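Side-chain contacts in N-terminal acetyltransferase B complex subunit NAT3 (Candida albicans, PDB 5K04), which transfers acetyl groups from acetyl-CoA to protein N-termini, probably as the catalytic subunit of the NatB complex: residues L89-C94 and E125-S130; L119-Y124 and Y129-R134; G56-K61 and L95-L100. All coordinates share one frame; numbering follows the deposited sequence.

Contact 1: residues L89-C94 and E125-S130; sequences LASKLC and EKLGYS. With COA (coenzyme A), chain D.
A single side chain, Leu127, spans the gap between two segments that each hold the same coenzyme A molecule. Its two methyls fork over the segment 89-94: CD1 lies 3.6 Å from CB of Cys94, and CD2 sits 3.7 Å from CB of Ser91. The sulfur of Cys94 is a little farther from CD1. With CG anti to its carbonyl carbon (chi1 -66°), Leu127 directs its branches at Ser91 and Cys94, about one turn apart on the helix. No hydrogen bond joins the segments; the direct contact is apolar and small, 150 Å² buried with both sides summed.

The polar chemistry runs through the cofactor instead. Ser91 turns OG back beside its own backbone N (chi1 -58°), which lets both groups meet one pyrophosphate oxygen: OG is 2.7 Å from O1A of coenzyme A, and the backbone N-H also donates to O1A. The N-H of Ala90 reaches the other phosphate at O5A over 3.0 Å, with an N-H...O angle of 158°. Across the contact Lys126, extended beyond CG, carries NZ to 2.7 Å from O8A of the 3'-phosphate; NZ also donates to O3B and O2B on the ribose side, over slightly longer distances. Gly128, with positive phi, ends the helix 118-126 in a Schellman motif just after Leu127.

Gly88 N and Arg86 NH2 also hydrogen-bond to coenzyme A. Backbone N-H groups at the start of a helix holding the pyrophosphate are the signature of the acetyl-CoA site in the GNAT fold.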
# COMPACT_ATOMS: atom_id res chain seq x y z
N LEU B 89 22.47 12.95 4.88
CA LEU B 89 21.02 13.11 4.85
C LEU B 89 20.40 12.79 6.21
O LEU B 89 19.53 13.53 6.69
CB LEU B 89 20.45 12.22 3.75
CG LEU B 89 18.95 12.24 3.54
CD1 LEU B 89 18.43 13.67 3.50
CD2 LEU B 89 18.63 11.50 2.24
N ALA B 90 20.84 11.70 6.85
CA ALA B 90 20.38 11.40 8.20
C ALA B 90 20.71 12.53 9.16
O ALA B 90 19.87 12.97 9.96
CB ALA B 90 20.99 10.08 8.68
N SER B 91 21.95 13.04 9.09
CA SER B 91 22.33 14.17 9.93
C SER B 91 21.45 15.39 9.66
O SER B 91 21.10 16.13 10.59
CB SER B 91 23.81 14.48 9.72
OG SER B 91 24.61 13.34 10.01
N LYS B 92 21.07 15.61 8.39
CA LYS B 92 20.22 16.76 8.06
C LYS B 92 18.81 16.60 8.64
O LYS B 92 18.26 17.56 9.19
CB LYS B 92 20.15 16.95 6.54
CG LYS B 92 18.80 17.53 6.05
CD LYS B 92 18.79 17.87 4.55
CE LYS B 92 19.00 19.36 4.33
NZ LYS B 92 17.89 20.21 4.91
N LEU B 93 18.23 15.41 8.52
CA LEU B 93 16.91 15.13 9.08
C LEU B 93 16.88 15.36 10.60
O LEU B 93 15.91 15.91 11.13
CB LEU B 93 16.50 13.70 8.75
CG LEU B 93 16.15 13.42 7.29
CD1 LEU B 93 16.12 11.93 7.02
CD2 LEU B 93 14.80 14.04 6.93
N CYS B 94 17.94 14.93 11.30
CA CYS B 94 18.02 15.15 12.74
C CYS B 94 18.21 16.63 13.07
O CYS B 94 17.59 17.16 13.99
CB CYS B 94 19.15 14.28 13.34
SG CYS B 94 18.97 12.51 13.20
N GLU B 125 26.72 11.51 18.19
CA GLU B 125 27.78 12.26 18.83
C GLU B 125 28.30 13.37 17.92
O GLU B 125 28.57 14.48 18.38
CB GLU B 125 28.91 11.32 19.26
CG GLU B 125 28.56 10.58 20.53
CD GLU B 125 29.61 9.60 20.97
OE1 GLU B 125 30.53 9.31 20.18
OE2 GLU B 125 29.51 9.12 22.13
N LYS B 126 28.42 13.08 16.62
CA LYS B 126 28.87 14.11 15.69
C LYS B 126 27.86 15.25 15.59
O LYS B 126 28.23 16.37 15.23
CB LYS B 126 29.12 13.48 14.32
CG LYS B 126 30.45 12.74 14.25
CD LYS B 126 30.67 12.10 12.89
CE LYS B 126 31.91 11.21 12.91
NZ LYS B 126 32.19 10.62 11.57
N LEU B 127 26.60 14.99 15.92
CA LEU B 127 25.55 16.00 15.92
C LEU B 127 25.44 16.77 17.23
O LEU B 127 24.57 17.64 17.34
CB LEU B 127 24.20 15.34 15.62
CG LEU B 127 24.08 14.74 14.22
CD1 LEU B 127 22.69 14.15 14.00
CD2 LEU B 127 24.39 15.79 13.15
N GLY B 128 26.29 16.47 18.22
CA GLY B 128 26.24 17.14 19.50
C GLY B 128 25.55 16.37 20.62
O GLY B 128 25.50 16.87 21.75
N TYR B 129 25.02 15.17 20.34
CA TYR B 129 24.40 14.38 21.39
C TYR B 129 25.47 13.71 22.23
O TYR B 129 26.56 13.41 21.74
CB TYR B 129 23.46 13.32 20.81
CG TYR B 129 22.24 13.88 20.12
CD1 TYR B 129 22.34 14.45 18.86
CD2 TYR B 129 20.99 13.83 20.74
CE1 TYR B 129 21.22 14.98 18.23
CE2 TYR B 129 19.86 14.35 20.11
CZ TYR B 129 19.99 14.92 18.85
OH TYR B 129 18.91 15.47 18.21
N SER B 130 25.15 13.46 23.50
CA SER B 130 26.04 12.70 24.38
C SER B 130 25.22 11.68 25.16
O SER B 130 24.04 11.88 25.45
CB SER B 130 26.83 13.61 25.36
OG SER B 130 25.99 14.57 25.98
N1A COA D . 29.39 2.71 8.25
C2A COA D . 30.46 3.36 9.06
N3A COA D . 29.97 4.72 9.54
C4A COA D . 28.69 5.38 9.21
C5A COA D . 27.62 4.66 8.24
C6A COA D . 28.02 3.20 7.80
N6A COA D . 27.17 2.34 7.05
N7A COA D . 26.29 5.47 8.17
C8A COA D . 26.32 6.74 9.09
N9A COA D . 27.83 6.52 9.69
C1B COA D . 28.27 7.51 10.90
C2B COA D . 29.70 8.12 10.81
O2B COA D . 30.81 7.86 11.67
C3B COA D . 29.20 9.40 10.18
O3B COA D . 29.88 10.55 9.65
P3B COA D . 30.81 11.03 8.40
O7A COA D . 29.99 12.06 7.64
O8A COA D . 32.01 11.71 9.07
O9A COA D . 31.11 9.79 7.59
C4B COA D . 27.64 9.51 10.60
O4B COA D . 27.10 8.32 11.29
C5B COA D . 26.69 10.48 9.79
O5B COA D . 26.23 10.20 8.46
P1A COA D . 25.05 10.53 7.41
O1A COA D . 24.25 11.64 7.99
O2A COA D . 25.67 10.81 6.07
O3A COA D . 24.23 9.20 7.35
P2A COA D . 23.18 8.41 6.41
O4A COA D . 23.98 7.48 5.55
O5A COA D . 22.30 9.36 5.76
O6A COA D . 22.43 7.52 7.52
CBP COA D . 21.64 5.57 9.15
CCP COA D . 22.71 6.79 8.72
CDP COA D . 22.18 4.76 10.52
CEP COA D . 20.09 6.22 9.39
CAP COA D . 21.56 4.45 7.82
OAP COA D . 22.77 4.15 7.16
C9P COA D . 20.27 3.49 7.85
O9P COA D . 20.27 2.24 8.38
N8P COA D . 18.93 4.21 7.83
C7P COA D . 17.71 3.75 8.72
C6P COA D . 17.95 2.55 9.71
C5P COA D . 18.85 2.63 11.08
O5P COA D . 19.89 1.83 11.33
N4P COA D . 18.52 3.74 12.00
C3P COA D . 18.87 5.01 12.60
C2P COA D . 20.15 5.50 13.27
S1P COA D . 20.74 4.91 14.83

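Contact 2: residues L119-Y124 and Y129-R134. With COA (coenzyme A), chain D.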
# COMPACT_ATOMS: atom_id res chain seq x y z
N LEU B 119 27.84 2.54 15.54
CA LEU B 119 27.59 3.41 14.41
C LEU B 119 26.65 4.56 14.78
O LEU B 119 26.94 5.73 14.52
CB LEU B 119 26.98 2.59 13.28
CG LEU B 119 26.95 3.31 11.97
CD1 LEU B 119 28.39 3.62 11.73
CD2 LEU B 119 26.36 2.43 10.89
N GLY B 120 25.50 4.21 15.36
CA GLY B 120 24.49 5.22 15.61
C GLY B 120 24.94 6.22 16.65
O GLY B 120 24.64 7.41 16.55
N ARG B 121 25.68 5.75 17.65
CA ARG B 121 26.14 6.63 18.72
C ARG B 121 27.06 7.71 18.17
O ARG B 121 26.90 8.89 18.48
CB ARG B 121 26.84 5.80 19.79
CG ARG B 121 27.55 6.58 20.87
CD ARG B 121 28.27 5.62 21.82
NE ARG B 121 28.91 6.34 22.91
CZ ARG B 121 29.49 5.75 23.95
NH1 ARG B 121 29.52 4.43 24.03
NH2 ARG B 121 30.04 6.49 24.91
N ILE B 122 27.99 7.30 17.32
CA ILE B 122 28.95 8.23 16.72
C ILE B 122 28.23 9.24 15.84
O ILE B 122 28.53 10.45 15.86
CB ILE B 122 30.02 7.44 15.95
CG1 ILE B 122 30.94 6.70 16.94
CG2 ILE B 122 30.82 8.34 14.99
CD1 ILE B 122 31.87 5.68 16.31
N LEU B 123 27.28 8.76 15.03
CA LEU B 123 26.43 9.63 14.24
C LEU B 123 25.83 10.74 15.10
O LEU B 123 25.98 11.93 14.80
CB LEU B 123 25.34 8.79 13.56
CG LEU B 123 24.14 9.41 12.85
CD1 LEU B 123 24.52 10.59 12.04
CD2 LEU B 123 23.52 8.40 11.92
N TYR B 124 25.15 10.35 16.18
CA TYR B 124 24.55 11.34 17.05
C TYR B 124 25.59 12.14 17.83
O TYR B 124 25.38 13.33 18.11
CB TYR B 124 23.55 10.66 17.99
CG TYR B 124 22.35 10.10 17.26
CD1 TYR B 124 21.46 10.94 16.59
CD2 TYR B 124 22.09 8.74 17.26
CE1 TYR B 124 20.35 10.42 15.94
CE2 TYR B 124 20.99 8.21 16.60
CZ TYR B 124 20.12 9.06 15.94
OH TYR B 124 19.03 8.54 15.30
N TYR B 129 25.02 15.17 20.34
CA TYR B 129 24.40 14.38 21.39
C TYR B 129 25.47 13.71 22.23
O TYR B 129 26.56 13.41 21.74
CB TYR B 129 23.46 13.32 20.81
CG TYR B 129 22.24 13.88 20.12
CD1 TYR B 129 22.34 14.45 18.86
CD2 TYR B 129 20.99 13.83 20.74
CE1 TYR B 129 21.22 14.98 18.23
CE2 TYR B 129 19.86 14.35 20.11
CZ TYR B 129 19.99 14.92 18.85
OH TYR B 129 18.91 15.47 18.21
N SER B 130 25.15 13.46 23.50
CA SER B 130 26.04 12.70 24.38
C SER B 130 25.22 11.68 25.16
O SER B 130 24.04 11.88 25.45
CB SER B 130 26.83 13.61 25.36
OG SER B 130 25.99 14.57 25.98
N VAL B 131 25.87 10.56 25.48
CA VAL B 131 25.21 9.50 26.24
C VAL B 131 24.86 10.02 27.62
O VAL B 131 25.74 10.42 28.39
CB VAL B 131 26.10 8.26 26.35
CG1 VAL B 131 25.59 7.39 27.48
CG2 VAL B 131 26.12 7.47 25.02
N PHE B 132 23.57 9.98 27.95
CA PHE B 132 23.05 10.42 29.24
C PHE B 132 22.87 9.27 30.22
O PHE B 132 23.22 9.40 31.40
CB PHE B 132 21.71 11.15 29.03
CG PHE B 132 21.07 11.66 30.30
CD1 PHE B 132 21.56 12.80 30.94
CD2 PHE B 132 19.95 11.02 30.83
CE1 PHE B 132 20.96 13.27 32.10
CE2 PHE B 132 19.34 11.49 31.99
CZ PHE B 132 19.85 12.61 32.63
N ARG B 133 22.37 8.12 29.77
CA ARG B 133 22.01 7.07 30.71
C ARG B 133 21.75 5.77 29.95
O ARG B 133 21.13 5.77 28.88
CB ARG B 133 20.78 7.46 31.55
CG ARG B 133 20.28 6.38 32.49
CD ARG B 133 19.98 6.87 33.91
NE ARG B 133 18.85 7.77 33.98
CZ ARG B 133 18.08 7.98 35.05
NH1 ARG B 133 18.29 7.32 36.19
NH2 ARG B 133 17.09 8.85 34.98
N ARG B 134 22.22 4.66 30.52
CA ARG B 134 21.91 3.34 30.00
C ARG B 134 20.54 2.90 30.51
O ARG B 134 20.20 3.11 31.67
CB ARG B 134 22.98 2.34 30.43
CG ARG B 134 22.83 0.98 29.77
CD ARG B 134 23.78 -0.05 30.37
NE ARG B 134 24.98 -0.24 29.57
CZ ARG B 134 25.28 -1.34 28.89
NH1 ARG B 134 26.41 -1.40 28.20
NH2 ARG B 134 24.46 -2.39 28.92
N1A COA D . 29.39 2.71 8.25
C2A COA D . 30.46 3.36 9.06
N3A COA D . 29.97 4.72 9.54
C4A COA D . 28.69 5.38 9.21
C5A COA D . 27.62 4.66 8.24
C6A COA D . 28.02 3.20 7.80
N6A COA D . 27.17 2.34 7.05
N7A COA D . 26.29 5.47 8.17
C8A COA D . 26.32 6.74 9.09
N9A COA D . 27.83 6.52 9.69
C1B COA D . 28.27 7.51 10.90
C2B COA D . 29.70 8.12 10.81
O2B COA D . 30.81 7.86 11.67
C3B COA D . 29.20 9.40 10.18
O3B COA D . 29.88 10.55 9.65
P3B COA D . 30.81 11.03 8.40
O7A COA D . 29.99 12.06 7.64
O8A COA D . 32.01 11.71 9.07
O9A COA D . 31.11 9.79 7.59
C4B COA D . 27.64 9.51 10.60
O4B COA D . 27.10 8.32 11.29
C5B COA D . 26.69 10.48 9.79
O5B COA D . 26.23 10.20 8.46
P1A COA D . 25.05 10.53 7.41
O1A COA D . 24.25 11.64 7.99
O2A COA D . 25.67 10.81 6.07
O3A COA D . 24.23 9.20 7.35
P2A COA D . 23.18 8.41 6.41
O4A COA D . 23.98 7.48 5.55
O5A COA D . 22.30 9.36 5.76
O6A COA D . 22.43 7.52 7.52
CBP COA D . 21.64 5.57 9.15
CCP COA D . 22.71 6.79 8.72
CDP COA D . 22.18 4.76 10.52
CEP COA D . 20.09 6.22 9.39
CAP COA D . 21.56 4.45 7.82
OAP COA D . 22.77 4.15 7.16
C9P COA D . 20.27 3.49 7.85
O9P COA D . 20.27 2.24 8.38
N8P COA D . 18.93 4.21 7.83
C7P COA D . 17.71 3.75 8.72
C6P COA D . 17.95 2.55 9.71
C5P COA D . 18.85 2.63 11.08
O5P COA D . 19.89 1.83 11.33
N4P COA D . 18.52 3.74 12.00
C3P COA D . 18.87 5.01 12.60
C2P COA D . 20.15 5.50 13.27
S1P COA D . 20.74 4.91 14.83
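Tyr124 and Tyr129 form an edge-to-face aromatic pair, the edge of Tyr124 turned toward the face of Tyr129. The ring centroids are 5.6 Å apart and the planes meet at 70°. CD1 of Tyr124 stands 4.2 Å above the Tyr129 plane, offset toward the rim. CB of Tyr124 lies 3.9 Å from CB of Tyr129.

One backbone hydrogen bond crosses the contact, from Tyr129 N to Tyr124 O at 2.9 Å. The donor is tilted 32° from the carbonyl plane. Tyr124 O also lies at the edge of the Tyr129 ring, 3.3 Å from CD1 of Tyr129.

Apolar-to-charged packing makes the outer part. Arg121, extended from CG to NE, lays one guanidinium face against CG2 of Val131, with NE 3.7 Å from that methyl; the side chains cross at about a right angle. The charge of Arg121 is paired with Glu125 through a salt bridge at NE.

CE2 of Tyr124 is 3.8 Å from the S1P sulfur of coenzyme A, which Leu119, Ile122 and Leu123 also touch. Helix 118-126 packs between the cofactor and the sheet: Tyr124 and Tyr129 rest on strands 70-80 and 108-114, while Arg121 and Val131 meet Phe157 of strand 156-162.

Contact 3: residues G56-K61 and L95-L100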
# COMPACT_ATOMS: atom_id res chain seq x y z
N GLY B 56 14.24 9.37 2.64
CA GLY B 56 14.31 9.10 4.06
C GLY B 56 13.20 9.83 4.78
O GLY B 56 12.46 10.62 4.19
N TYR B 57 13.09 9.57 6.09
CA TYR B 57 12.12 10.28 6.89
C TYR B 57 12.56 10.34 8.35
O TYR B 57 13.43 9.58 8.79
CB TYR B 57 10.70 9.68 6.79
CG TYR B 57 10.56 8.21 7.15
CD1 TYR B 57 10.36 7.80 8.47
CD2 TYR B 57 10.58 7.23 6.16
CE1 TYR B 57 10.21 6.45 8.78
CE2 TYR B 57 10.45 5.90 6.45
CZ TYR B 57 10.26 5.50 7.76
OH TYR B 57 10.12 4.16 8.02
N MET B 58 11.95 11.28 9.06
CA MET B 58 12.10 11.49 10.50
C MET B 58 10.72 11.42 11.16
O MET B 58 9.77 12.05 10.69
CB MET B 58 12.74 12.84 10.80
CG MET B 58 12.30 13.42 12.13
SD MET B 58 12.89 12.44 13.47
CE MET B 58 14.56 12.72 13.12
N MET B 59 10.62 10.60 12.21
CA MET B 59 9.47 10.58 13.10
C MET B 59 9.99 10.97 14.47
O MET B 59 10.85 10.28 15.03
CB MET B 59 8.80 9.20 13.17
CG MET B 59 8.44 8.59 11.82
SD MET B 59 8.03 6.87 11.94
CE MET B 59 6.72 7.11 13.03
N ALA B 60 9.50 12.09 14.99
CA ALA B 60 9.85 12.53 16.32
C ALA B 60 8.58 12.97 17.04
O ALA B 60 7.51 13.09 16.45
CB ALA B 60 10.89 13.67 16.27
N LYS B 61 8.72 13.21 18.34
CA LYS B 61 7.59 13.63 19.16
C LYS B 61 8.10 14.53 20.27
O LYS B 61 9.31 14.66 20.49
CB LYS B 61 6.84 12.42 19.75
CG LYS B 61 7.74 11.45 20.54
CD LYS B 61 6.93 10.54 21.46
CE LYS B 61 7.78 9.38 21.94
NZ LYS B 61 7.03 8.47 22.83
N LEU B 95 19.04 17.33 12.28
CA LEU B 95 19.31 18.75 12.53
C LEU B 95 18.11 19.65 12.21
O LEU B 95 17.93 20.70 12.84
CB LEU B 95 20.52 19.18 11.72
CG LEU B 95 21.88 18.76 12.27
CD1 LEU B 95 22.99 19.36 11.39
CD2 LEU B 95 22.04 19.20 13.72
N GLU B 96 17.27 19.26 11.24
CA GLU B 96 16.07 20.03 10.90
C GLU B 96 15.09 20.15 12.08
O GLU B 96 14.32 21.11 12.15
CB GLU B 96 15.38 19.38 9.69
CG GLU B 96 13.95 19.84 9.40
CD GLU B 96 13.82 21.29 8.93
OE1 GLU B 96 12.67 21.78 8.84
OE2 GLU B 96 14.86 21.93 8.64
N LEU B 97 15.09 19.17 12.99
CA LEU B 97 14.27 19.27 14.20
C LEU B 97 14.56 20.57 14.95
O LEU B 97 13.63 21.23 15.44
CB LEU B 97 14.53 18.07 15.11
CG LEU B 97 13.97 16.74 14.63
CD1 LEU B 97 14.53 15.60 15.46
CD2 LEU B 97 12.47 16.76 14.73
N GLU B 98 15.83 20.95 15.04
CA GLU B 98 16.24 22.11 15.81
C GLU B 98 15.76 23.42 15.19
O GLU B 98 15.83 24.45 15.86
CB GLU B 98 17.78 22.08 15.95
CG GLU B 98 18.29 20.77 16.58
CD GLU B 98 19.82 20.65 16.61
OE1 GLU B 98 20.51 21.69 16.54
OE2 GLU B 98 20.32 19.50 16.69
N ASN B 99 15.26 23.38 13.94
CA ASN B 99 14.64 24.53 13.27
C ASN B 99 13.16 24.70 13.59
O ASN B 99 12.62 25.79 13.37
CB ASN B 99 14.79 24.39 11.76
CG ASN B 99 16.24 24.50 11.30
OD1 ASN B 99 17.10 25.00 12.03
ND2 ASN B 99 16.50 24.04 10.08
N LEU B 100 12.49 23.65 14.06
CA LEU B 100 11.06 23.70 14.33
C LEU B 100 10.80 24.35 15.68
O LEU B 100 11.46 24.02 16.68
CB LEU B 100 10.48 22.29 14.27
CG LEU B 100 10.92 21.57 12.99
CD1 LEU B 100 10.34 20.15 12.90
CD2 LEU B 100 10.55 22.37 11.76
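Met58 and Leu97 reach toward each other tip to tip. The methyl CE of Met58 lies 3.7 Å from CD1 of Leu97, and SD of Met58 is 4.1 Å from the same methyl. The methionine chain is bent at both chi2 (67°) and chi3 (62°), a folded shape that leaves CE, rather than the sulfur, as its nearest point to the leucine.

Leu97 divides its two branches between two residues of the strand. CD1 takes Met58, while CD2 lies 3.8 Å from CB of Ala60, two residues farther along. CG is anti to the carbonyl carbon of Leu97 (chi1 -72°), which aims the fork at the strand. Met58 and Ala60 point their CB atoms to this side, and Met59 between them points to the other, the alternation expected of an extended strand. The nearest CA atoms are those of Ala60 and Leu97, 8.3 Å apart, a spacing bridged by side chains alone: no hydrogen bond links the segments, and all three touching residues are buried.

Within the 95-100 segment, Asn99 ND2 donates to Glu96 OE2 at 3.0 Å, from above the carboxylate plane. Asn99 ND2 also donates to Lys244 O of the neighbouring Uncharacterized protein chain, so this end of the segment faces the partner subunit.

Met58 and Leu97 also meet Tyr44 of strand 43-48; on strand 70-80 Met58 meets Val78 and Leu97 meets Ile75. Together they form an apolar layer in which the 95-100 segment packs on one face of the central sheet, as in the alpha/beta GNAT fold.

How the contacts relate
Contact 3 is the fully buried one, joining the strand 53-65 to the segment 95-100 by purely apolar means. Contacts 1 and 2 are partly buried and lie beside coenzyme A. Contact 1 shares helix 89-96 with contact 3 and helix 118-126 with contact 2, so it links the other two, whose centres are about 17 Å apart and which do not touch. Contact 2 alone adds an aromatic pair and a backbone bond between its segments. Contacts 1 and 2 meet directly, with Cys94 SG 3.7 Å from Tyr124 CE1. Polar bonding to the cofactor is concentrated in contact 1, whereas contact 2 offers it mainly apolar side chains.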